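Local atomic coordinates of probable mRNA-capping enzyme (Acanthamoeba polyphaga mimivirus, PDB entry 3BGY), a protein that caps viral mRNA, this N-terminal domain being the tunnel-fold RNA triphosphatase that removes the terminal phosphate of the 5'-triphosphate end before guanylyl transfer and methylation. Residues N18-N21 with E22-M26; I60-E63 with N64-E67; M26-D29 with Y30-D34; P162-T165 with G166-I170. One frame throughout, in Å; residues are numbered along the deposited sequence.

Contact 1: N18-N21 with E22-M26; sequences NEYN and EIVEM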
loop_
_atom_site.group_PDB
_atom_site.type_symbol
_atom_site.label_atom_id
_atom_site.label_comp_id
_atom_site.label_asym_id
_atom_site.label_seq_id
_atom_site.Cartn_x
_atom_site.Cartn_y
_atom_site.Cartn_z
ATOM N N ASN A 18 3.874 11.843 -24.190
ATOM C CA ASN A 18 2.508 11.511 -23.839
ATOM C C ASN A 18 2.373 11.085 -22.380
ATOM O O ASN A 18 1.395 11.451 -21.738
ATOM C CB ASN A 18 1.914 10.439 -24.740
ATOM C CG ASN A 18 0.414 10.289 -24.528
ATOM O OD1 ASN A 18 -0.332 11.280 -24.567
ATOM N ND2 ASN A 18 -0.030 9.072 -24.248
ATOM N N GLU A 19 3.330 10.298 -21.887
ATOM C CA GLU A 19 3.310 9.856 -20.481
ATOM C C GLU A 19 3.424 11.065 -19.582
ATOM O O GLU A 19 2.662 11.200 -18.629
ATOM C CB GLU A 19 4.463 8.918 -20.207
ATOM C CG GLU A 19 4.238 7.510 -20.755
ATOM C CD GLU A 19 5.511 6.703 -20.882
ATOM O OE1 GLU A 19 6.628 7.216 -20.646
ATOM O OE2 GLU A 19 5.375 5.510 -21.224
ATOM N N TYR A 20 4.334 11.975 -19.927
ATOM C CA TYR A 20 4.514 13.236 -19.170
ATOM C C TYR A 20 3.171 13.983 -19.042
ATOM O O TYR A 20 2.742 14.345 -17.948
ATOM C CB TYR A 20 5.548 14.121 -19.892
ATOM C CG TYR A 20 5.935 15.424 -19.199
ATOM C CD1 TYR A 20 5.106 16.571 -19.280
ATOM C CD2 TYR A 20 7.184 15.547 -18.562
ATOM C CE1 TYR A 20 5.529 17.824 -18.744
ATOM C CE2 TYR A 20 7.615 16.765 -18.042
ATOM C CZ TYR A 20 6.768 17.907 -18.143
ATOM O OH TYR A 20 7.185 19.097 -17.640
ATOM N N ASN A 21 2.502 14.227 -20.169
ATOM C CA ASN A 21 1.224 14.956 -20.134
ATOM C C ASN A 21 0.095 14.255 -19.366
ATOM O O ASN A 21 -0.675 14.896 -18.642
ATOM C CB ASN A 21 0.799 15.301 -21.574
ATOM C CG ASN A 21 1.734 16.322 -22.203
ATOM O OD1 ASN A 21 2.393 17.081 -21.488
ATOM N ND2 ASN A 21 1.771 16.378 -23.539
ATOM N N GLU A 22 0.061 12.932 -19.464
ATOM C CA GLU A 22 -0.953 12.154 -18.761
ATOM C C GLU A 22 -0.680 12.155 -17.252
ATOM O O GLU A 22 -1.611 12.281 -16.477
ATOM C CB GLU A 22 -0.999 10.726 -19.299
ATOM C CG GLU A 22 -1.698 10.634 -20.647
ATOM C CD GLU A 22 -1.933 9.201 -21.132
ATOM O OE1 GLU A 22 -1.787 8.245 -20.327
ATOM O OE2 GLU A 22 -2.296 9.041 -22.329
ATOM N N ILE A 23 0.597 12.082 -16.868
ATOM C CA ILE A 23 1.000 12.092 -15.445
ATOM C C ILE A 23 0.724 13.471 -14.841
ATOM O O ILE A 23 0.312 13.570 -13.688
ATOM C CB ILE A 23 2.471 11.651 -15.275
ATOM C CG1 ILE A 23 2.560 10.183 -15.649
ATOM C CG2 ILE A 23 2.962 11.774 -13.799
ATOM C CD1 ILE A 23 3.951 9.677 -15.958
ATOM N N VAL A 24 0.957 14.543 -15.602
ATOM C CA VAL A 24 0.633 15.907 -15.102
ATOM C C VAL A 24 -0.867 16.005 -14.755
ATOM O O VAL A 24 -1.227 16.526 -13.703
ATOM C CB VAL A 24 1.112 16.994 -16.142
ATOM C CG1 VAL A 24 0.529 18.391 -15.844
ATOM C CG2 VAL A 24 2.602 17.048 -16.116
ATOM N N GLU A 25 -1.738 15.435 -15.582
ATOM C CA GLU A 25 -3.172 15.439 -15.306
ATOM C C GLU A 25 -3.485 14.610 -14.061
ATOM O O GLU A 25 -4.281 15.045 -13.229
ATOM C CB GLU A 25 -3.976 14.903 -16.505
ATOM C CG GLU A 25 -3.741 15.721 -17.773
ATOM C CD GLU A 25 -4.666 15.347 -18.916
ATOM O OE1 GLU A 25 -4.652 14.167 -19.344
ATOM O OE2 GLU A 25 -5.393 16.251 -19.387
ATOM N N MET A 26 -2.797 13.464 -13.910
ATOM C CA MET A 26 -2.989 12.588 -12.740
ATOM C C MET A 26 -2.559 13.302 -11.482
ATOM O O MET A 26 -3.197 13.164 -10.438
ATOM C CB MET A 26 -2.206 11.282 -12.869
ATOM C CG MET A 26 -2.751 10.346 -13.896
ATOM S SD MET A 26 -1.609 8.965 -14.143
ATOM C CE MET A 26 -1.853 8.067 -12.611
#
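Glu19 and Ile23 stand one turn apart on the buried face of the amphipathic helix 17-32, which packs on the outside of the triphosphatase barrel. This is the tight side. Ile23 N donates to Glu19 O at 2.9 Å, and the branched isoleucine folds its CG1 arm back over the same carbonyl, so that CD1 comes within 3.3 Å of Glu19 O. Its hydrocarbon packs on Leu224 of helix 221-235 and on Ile135 and Ile144 of the barrel strands. Glu19 suits the first turn of a helix: its carboxylate accepts from Ser16 N just before the helix and from Asp138 N.

Tyr20 and Val24 lie at the margin. CG2 of the valine approaches ring atom CE1 of the tyrosine obliquely at 4.0 Å, while the phenol oxygen is held by Asn222.

The solvent side is looser and polar. With CG anti to the backbone N (chi1 -169°), Asn18 turns its amide toward the extended Glu22, the two planes 81° apart. Their bond is bent, 136° at the hydrogen: Asn18 ND2 meets Glu22 OE2 at 3.0 Å from well above the carboxylate plane.

Contact 2: I60-E63 with N64-E67; sequences ITPE and NKIE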
loop_
_atom_site.group_PDB
_atom_site.type_symbol
_atom_site.label_atom_id
_atom_site.label_comp_id
_atom_site.label_asym_id
_atom_site.label_seq_id
_atom_site.Cartn_x
_atom_site.Cartn_y
_atom_site.Cartn_z
ATOM N N ILE A 60 21.052 6.957 5.200
ATOM C CA ILE A 60 20.919 8.375 4.843
ATOM C C ILE A 60 19.727 9.111 5.480
ATOM O O ILE A 60 19.700 10.338 5.486
ATOM C CB ILE A 60 20.896 8.624 3.299
ATOM C CG1 ILE A 60 19.644 8.009 2.652
ATOM C CG2 ILE A 60 22.189 8.098 2.650
ATOM C CD1 ILE A 60 19.336 8.526 1.269
ATOM N N THR A 61 18.746 8.362 5.996
ATOM C CA THR A 61 17.540 8.967 6.562
ATOM C C THR A 61 17.606 9.170 8.064
ATOM O O THR A 61 17.863 8.219 8.805
ATOM C CB THR A 61 16.269 8.152 6.180
ATOM O OG1 THR A 61 16.276 7.948 4.761
ATOM C CG2 THR A 61 14.972 8.880 6.538
ATOM N N PRO A 62 17.329 10.410 8.535
ATOM C CA PRO A 62 17.372 10.643 9.989
ATOM C C PRO A 62 16.327 9.784 10.686
ATOM O O PRO A 62 15.263 9.545 10.145
ATOM C CB PRO A 62 17.100 12.149 10.121
ATOM C CG PRO A 62 16.540 12.582 8.816
ATOM C CD PRO A 62 17.165 11.674 7.793
ATOM N N GLU A 63 16.677 9.250 11.852
ATOM C CA GLU A 63 15.790 8.375 12.597
ATOM C C GLU A 63 14.342 8.844 12.787
ATOM O O GLU A 63 13.434 8.033 12.717
ATOM C CB GLU A 63 16.444 8.016 13.939
ATOM C CG GLU A 63 16.077 6.641 14.496
ATOM C CD GLU A 63 16.370 5.486 13.541
ATOM O OE1 GLU A 63 17.522 5.364 13.076
ATOM O OE2 GLU A 63 15.435 4.705 13.260
ATOM N N ASN A 64 14.116 10.156 12.932
ATOM C CA ASN A 64 12.760 10.695 13.123
ATOM C C ASN A 64 11.899 10.565 11.862
ATOM O O ASN A 64 10.686 10.665 11.924
ATOM C CB ASN A 64 12.779 12.191 13.485
ATOM C CG ASN A 64 13.164 12.473 14.936
ATOM O OD1 ASN A 64 12.858 11.714 15.845
ATOM N ND2 ASN A 64 13.783 13.623 15.150
ATOM N N LYS A 65 12.557 10.333 10.725
ATOM C CA LYS A 65 11.873 10.212 9.450
ATOM C C LYS A 65 11.781 8.772 8.952
ATOM O O LYS A 65 11.397 8.541 7.792
ATOM C CB LYS A 65 12.578 11.119 8.430
ATOM C CG LYS A 65 12.616 12.599 8.857
ATOM C CD LYS A 65 11.233 13.199 8.854
ATOM C CE LYS A 65 11.253 14.679 9.196
ATOM N NZ LYS A 65 9.875 15.212 9.345
ATOM N N ILE A 66 12.144 7.816 9.821
ATOM C CA ILE A 66 12.054 6.381 9.494
ATOM C C ILE A 66 10.911 5.792 10.317
ATOM O O ILE A 66 10.786 6.062 11.515
ATOM C CB ILE A 66 13.359 5.580 9.832
ATOM C CG1 ILE A 66 14.575 6.150 9.087
ATOM C CG2 ILE A 66 13.186 4.106 9.467
ATOM C CD1 ILE A 66 15.921 5.522 9.453
ATOM N N GLU A 67 10.077 4.981 9.687
ATOM C CA GLU A 67 8.996 4.322 10.412
ATOM C C GLU A 67 9.031 2.865 9.943
ATOM O O GLU A 67 9.138 2.596 8.740
ATOM C CB GLU A 67 7.642 4.956 10.083
ATOM C CG GLU A 67 6.485 4.476 10.955
ATOM C CD GLU A 67 5.162 5.094 10.540
ATOM O OE1 GLU A 67 4.999 6.317 10.728
ATOM O OE2 GLU A 67 4.296 4.359 10.013
#
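The carbonyl oxygen of Pro62 receives the N-H of Lys65 at 2.9 Å, and one residue on, Ile66 N gives a bond of 3.2 Å to Glu63 O. Two successive i to i+3 bonds make this a short 3-10 turn, built from overlapping type I beta turns. In both, the donor stands above the carbonyl plane rather than in a lone-pair direction. Proline fits before such a turn because it has no N-H to satisfy and its ring stiffens the approach.

Side chains then pack across the turn. Ile66 carries most of this packing: with CG1 anti to its own carbonyl carbon (chi1 -58°), the arm runs back along the preceding chain and brings CD1 to 3.4 Å from Thr61 O. The methyl CG2 of Thr61 lies 3.8 Å from Ile66 CG1 and equally near Lys65 CB, while its hydroxyl is occupied by Tyr57 O in the last turn of the preceding helix. Elsewhere, Pro62 CG touches Lys65 CG at 3.9 Å, where the lysine bends at chi2 before its chain leads away. Glu63 also bends at chi2, which lays its carboxylate beside Ile66 CD1.

The turn joins helix 47-60 to strand 66-77. Backbone bonds of Lys65, just ahead of the strand, with Thr181 and of Glu67 with Ser179 join it to strand 169-183, while Thr61 and Ile66 both rest on Phe180.

Contact 3: M26-D29 with Y30-D34; sequences MLRD and YSNGD
Arg28 O is gripped by two donors of the next turn, the hydroxyl of Ser31 and the backbone N of Asn32. The hydroxyl bond is the shorter: Ser31 OG gives its proton to Arg28 O at 2.8 Å. It can do so because chi1 of 65° sets OG between the backbone N and the carbonyl carbon, where it leans back over the preceding turn. A small side chain with a donor on its first branch suits this place, since it satisfies its own hydroxyl without leaving the helix.

The backbone bonds belong to an alpha helix approaching its end. Tyr30 N reaches Met26 O at 2.9 Å, Ser31 N reaches Leu27 O at 3.1 Å, and Asn32 N reaches Arg28 O at 3.0 Å. A weak second bond from Asn32 N to Asp29 O, 3.3 Å long and bent to 124°, is consistent with a slight tightening of the last turn. Gly33 is the first residue to depart from helical backbone angles as helix 17-32 runs out before strand 36-42.

Apolar contacts occupy the other face of this amphipathic helix. Met26, Leu27 and Tyr30 lean on Phe38 of that strand, and Leu27 and Tyr30 also meet Leu215, so the helix covers the outside of the barrel.

Polar side chains meet on the exposed side. Asn32 ND2 lies obliquely beside the aliphatic CG of Arg28, 3.6 Å away. The same ND2 donates at 3.0 Å to a water, which in turn donates to Asp29 OD1 at 2.8 Å.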
loop_
_atom_site.group_PDB
_atom_site.type_symbol
_atom_site.label_atom_id
_atom_site.label_comp_id
_atom_site.label_asym_id
_atom_site.label_seq_id
_atom_site.Cartn_x
_atom_site.Cartn_y
_atom_site.Cartn_z
ATOM N N MET A 26 -2.797 13.464 -13.910
ATOM C CA MET A 26 -2.989 12.588 -12.740
ATOM C C MET A 26 -2.559 13.302 -11.482
ATOM O O MET A 26 -3.197 13.164 -10.438
ATOM C CB MET A 26 -2.206 11.282 -12.869
ATOM C CG MET A 26 -2.751 10.346 -13.896
ATOM S SD MET A 26 -1.609 8.965 -14.143
ATOM C CE MET A 26 -1.853 8.067 -12.611
ATOM N N LEU A 27 -1.480 14.075 -11.578
ATOM C CA LEU A 27 -0.978 14.838 -10.416
ATOM C C LEU A 27 -1.949 15.935 -9.996
ATOM O O LEU A 27 -2.105 16.209 -8.805
ATOM C CB LEU A 27 0.403 15.444 -10.705
ATOM C CG LEU A 27 1.572 14.472 -10.653
ATOM C CD1 LEU A 27 2.759 14.999 -11.416
ATOM C CD2 LEU A 27 1.926 14.183 -9.206
ATOM N N ARG A 28 -2.589 16.561 -10.980
ATOM C CA ARG A 28 -3.575 17.601 -10.713
ATOM C C ARG A 28 -4.812 16.983 -10.075
ATOM O O ARG A 28 -5.328 17.529 -9.103
ATOM C CB ARG A 28 -3.970 18.327 -12.002
ATOM C CG ARG A 28 -4.915 19.523 -11.741
ATOM C CD ARG A 28 -5.238 20.285 -13.024
ATOM N NE ARG A 28 -6.050 19.496 -13.950
ATOM C CZ ARG A 28 -6.603 19.962 -15.069
ATOM N NH1 ARG A 28 -6.441 21.231 -15.434
ATOM N NH2 ARG A 28 -7.348 19.160 -15.820
ATOM N N ASP A 29 -5.260 15.833 -10.600
ATOM C CA ASP A 29 -6.433 15.141 -10.044
ATOM C C ASP A 29 -6.186 14.708 -8.612
ATOM O O ASP A 29 -7.077 14.842 -7.757
ATOM C CB ASP A 29 -6.817 13.941 -10.894
ATOM C CG ASP A 29 -7.431 14.334 -12.222
ATOM O OD1 ASP A 29 -7.775 15.519 -12.430
ATOM O OD2 ASP A 29 -7.557 13.450 -13.077
ATOM N N TYR A 30 -4.954 14.257 -8.351
ATOM C CA TYR A 30 -4.519 13.857 -7.002
ATOM C C TYR A 30 -4.601 15.059 -6.038
ATOM O O TYR A 30 -5.132 14.935 -4.930
ATOM C CB TYR A 30 -3.078 13.295 -7.051
ATOM C CG TYR A 30 -2.325 13.233 -5.726
ATOM C CD1 TYR A 30 -2.775 12.394 -4.663
ATOM C CD2 TYR A 30 -1.192 14.030 -5.501
ATOM C CE1 TYR A 30 -2.118 12.360 -3.448
ATOM C CE2 TYR A 30 -0.530 14.011 -4.260
ATOM C CZ TYR A 30 -1.001 13.171 -3.239
ATOM O OH TYR A 30 -0.402 13.179 -2.010
ATOM N N SER A 31 -4.076 16.205 -6.463
ATOM C CA SER A 31 -4.090 17.395 -5.608
ATOM C C SER A 31 -5.470 17.952 -5.327
ATOM O O SER A 31 -5.708 18.486 -4.241
ATOM C CB SER A 31 -3.206 18.505 -6.174
ATOM O OG SER A 31 -3.675 19.008 -7.411
ATOM N N ASN A 32 -6.382 17.760 -6.277
ATOM C CA ASN A 32 -7.761 18.269 -6.155
ATOM C C ASN A 32 -8.724 17.297 -5.512
ATOM O O ASN A 32 -9.838 17.672 -5.130
ATOM C CB ASN A 32 -8.312 18.675 -7.531
ATOM C CG ASN A 32 -7.630 19.920 -8.094
ATOM O OD1 ASN A 32 -7.115 20.753 -7.345
ATOM N ND2 ASN A 32 -7.626 20.044 -9.422
ATOM N N GLY A 33 -8.282 16.048 -5.385
ATOM C CA GLY A 33 -9.113 15.016 -4.808
ATOM C C GLY A 33 -9.119 15.036 -3.297
ATOM O O GLY A 33 -8.343 15.758 -2.651
ATOM N N ASP A 34 -10.061 14.296 -2.734
ATOM C CA ASP A 34 -10.166 14.199 -1.292
ATOM C C ASP A 34 -9.335 13.033 -0.779
ATOM O O ASP A 34 -8.423 13.202 0.043
ATOM C CB ASP A 34 -11.628 13.984 -0.894
ATOM C CG ASP A 34 -12.534 15.118 -1.345
ATOM O OD1 ASP A 34 -12.074 16.278 -1.346
ATOM O OD2 ASP A 34 -13.703 14.839 -1.697
HETATM O O HOH W 1 -8.586 17.961 -11.320
#

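Contact 4: P162-T165 with G166-I170; sequences PKIT and GSERI
Glu168 curls back so that its carboxylate receives two consecutive backbone N-H groups of the preceding turn. OE2 accepts from Thr165 N at 2.9 Å in a nearly straight bond (167°), and OE1 accepts from Gly166 N, also at 2.9 Å but more bent. Each oxygen uses its syn lone pair, so the two bonds together fix the rotation of the group. Glutamate is long enough for this reach, and the bend at chi2 (74°) turns the chain back toward residues 165-166.

Next to this pair stands Thr165. Its OG1 accepts from Ser167 OG at 3.1 Å and, weakly, from Ser167 N at 3.3 Å, the latter closing a loose ST turn. A water bridges OG1 and Glu168 OE2, linking the hydroxyl to the carboxylate. Gly166 follows at a phi of 105°, where a CB would run into Thr165 O; glycine is therefore the natural residue at this point.

Ile164 backs the group from the apolar side: its CG2 methyl packs 3.5 Å from Glu168 OE1, and its other branch lies near the carboxylate carbon. Further out, Ile164 rests on Val114 and Ser110 of helix 106-115 and, like Glu168, on Phe78. The chain then enters strand 169-183, where Arg169 pairs with Ile77 of the adjoining strand.

A buried carboxylate with two peptide N-H groups and a water as donors is well supplied as an anion. It is therefore probably ionised, its charge partly offset by the amide dipoles of Thr165 and Gly166.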
loop_
_atom_site.group_PDB
_atom_site.type_symbol
_atom_site.label_atom_id
_atom_site.label_comp_id
_atom_site.label_asym_id
_atom_site.label_seq_id
_atom_site.Cartn_x
_atom_site.Cartn_y
_atom_site.Cartn_z
ATOM N N PRO A 162 -20.133 -1.612 4.165
ATOM C CA PRO A 162 -20.635 -2.551 3.150
ATOM C C PRO A 162 -21.278 -3.817 3.722
ATOM O O PRO A 162 -20.820 -4.372 4.723
ATOM C CB PRO A 162 -19.393 -2.862 2.330
ATOM C CG PRO A 162 -18.277 -2.716 3.301
ATOM C CD PRO A 162 -18.667 -1.462 4.035
ATOM N N LYS A 163 -22.352 -4.247 3.077
ATOM C CA LYS A 163 -23.089 -5.418 3.511
ATOM C C LYS A 163 -22.417 -6.731 3.151
ATOM O O LYS A 163 -22.007 -6.933 2.011
ATOM C CB LYS A 163 -24.539 -5.395 2.990
ATOM C CG LYS A 163 -24.732 -4.893 1.559
ATOM C CD LYS A 163 -25.501 -5.877 0.684
ATOM C CE LYS A 163 -25.576 -5.390 -0.760
ATOM N NZ LYS A 163 -25.966 -6.478 -1.704
ATOM N N ILE A 164 -22.278 -7.595 4.154
ATOM C CA ILE A 164 -21.688 -8.918 3.964
ATOM C C ILE A 164 -22.765 -9.854 3.422
ATOM O O ILE A 164 -23.778 -10.092 4.083
ATOM C CB ILE A 164 -21.070 -9.461 5.288
ATOM C CG1 ILE A 164 -19.908 -8.557 5.742
ATOM C CG2 ILE A 164 -20.611 -10.922 5.141
ATOM C CD1 ILE A 164 -18.851 -8.254 4.635
ATOM N N THR A 165 -22.565 -10.325 2.191
ATOM C CA THR A 165 -23.514 -11.240 1.554
ATOM C C THR A 165 -23.110 -12.695 1.767
ATOM O O THR A 165 -23.949 -13.600 1.707
ATOM C CB THR A 165 -23.653 -10.989 0.022
ATOM O OG1 THR A 165 -22.446 -11.357 -0.652
ATOM C CG2 THR A 165 -23.974 -9.511 -0.276
ATOM N N GLY A 166 -21.825 -12.905 2.033
ATOM C CA GLY A 166 -21.298 -14.247 2.219
ATOM C C GLY A 166 -20.498 -14.735 1.014
ATOM O O GLY A 166 -19.881 -15.798 1.072
ATOM N N SER A 167 -20.516 -13.974 -0.078
ATOM C CA SER A 167 -19.790 -14.346 -1.292
ATOM C C SER A 167 -18.487 -13.541 -1.460
ATOM O O SER A 167 -17.908 -13.466 -2.555
ATOM C CB SER A 167 -20.688 -14.172 -2.525
ATOM O OG SER A 167 -20.847 -12.803 -2.859
ATOM N N GLU A 168 -18.065 -12.897 -0.381
ATOM C CA GLU A 168 -16.821 -12.102 -0.392
ATOM C C GLU A 168 -15.595 -13.003 -0.457
ATOM O O GLU A 168 -15.618 -14.126 0.074
ATOM C CB GLU A 168 -16.688 -11.277 0.902
ATOM C CG GLU A 168 -17.662 -10.105 1.051
ATOM C CD GLU A 168 -19.093 -10.521 1.371
ATOM O OE1 GLU A 168 -19.284 -11.607 1.962
ATOM O OE2 GLU A 168 -20.018 -9.753 1.025
ATOM N N ARG A 169 -14.550 -12.514 -1.131
ATOM C CA ARG A 169 -13.271 -13.210 -1.183
ATOM C C ARG A 169 -12.402 -12.561 -0.092
ATOM O O ARG A 169 -12.628 -11.392 0.259
ATOM C CB ARG A 169 -12.590 -13.038 -2.558
ATOM C CG ARG A 169 -13.270 -13.764 -3.734
ATOM C CD ARG A 169 -12.653 -13.283 -5.066
ATOM N NE ARG A 169 -13.011 -14.066 -6.270
ATOM C CZ ARG A 169 -14.152 -13.928 -6.948
ATOM N NH1 ARG A 169 -15.073 -13.057 -6.549
ATOM N NH2 ARG A 169 -14.334 -14.590 -8.093
ATOM N N ILE A 170 -11.497 -13.314 0.523
ATOM C CA ILE A 170 -10.626 -12.719 1.540
ATOM C C ILE A 170 -9.164 -12.983 1.203
ATOM O O ILE A 170 -8.807 -14.071 0.742
ATOM C CB ILE A 170 -10.902 -13.237 2.966
ATOM C CG1 ILE A 170 -12.393 -13.138 3.289
ATOM C CG2 ILE A 170 -10.147 -12.376 4.000
ATOM C CD1 ILE A 170 -12.774 -13.896 4.533
HETATM O O HOH W 2 -20.561 -9.363 -1.348
#

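Contacts 1 and 3 are successive parts of helix 17-32, sharing Met26, with centres about 12 Å apart. Contact 2 follows in the chain where helix 47-60 gives way to strand 66-77, and contact 4 comes last, at the entry to strand 169-183. Those two strands are antiparallel neighbours in the eight-stranded barrel, yet the centres of contacts 2 and 4 lie about 39 Å apart, on opposite sides of the chain's centre. Contacts 1 and 4 are similarly distant, about 36 Å between centres. The four thus sit on the periphery of the triphosphatase tunnel: two along a helix covering its outside, two in turns that lead into its strands.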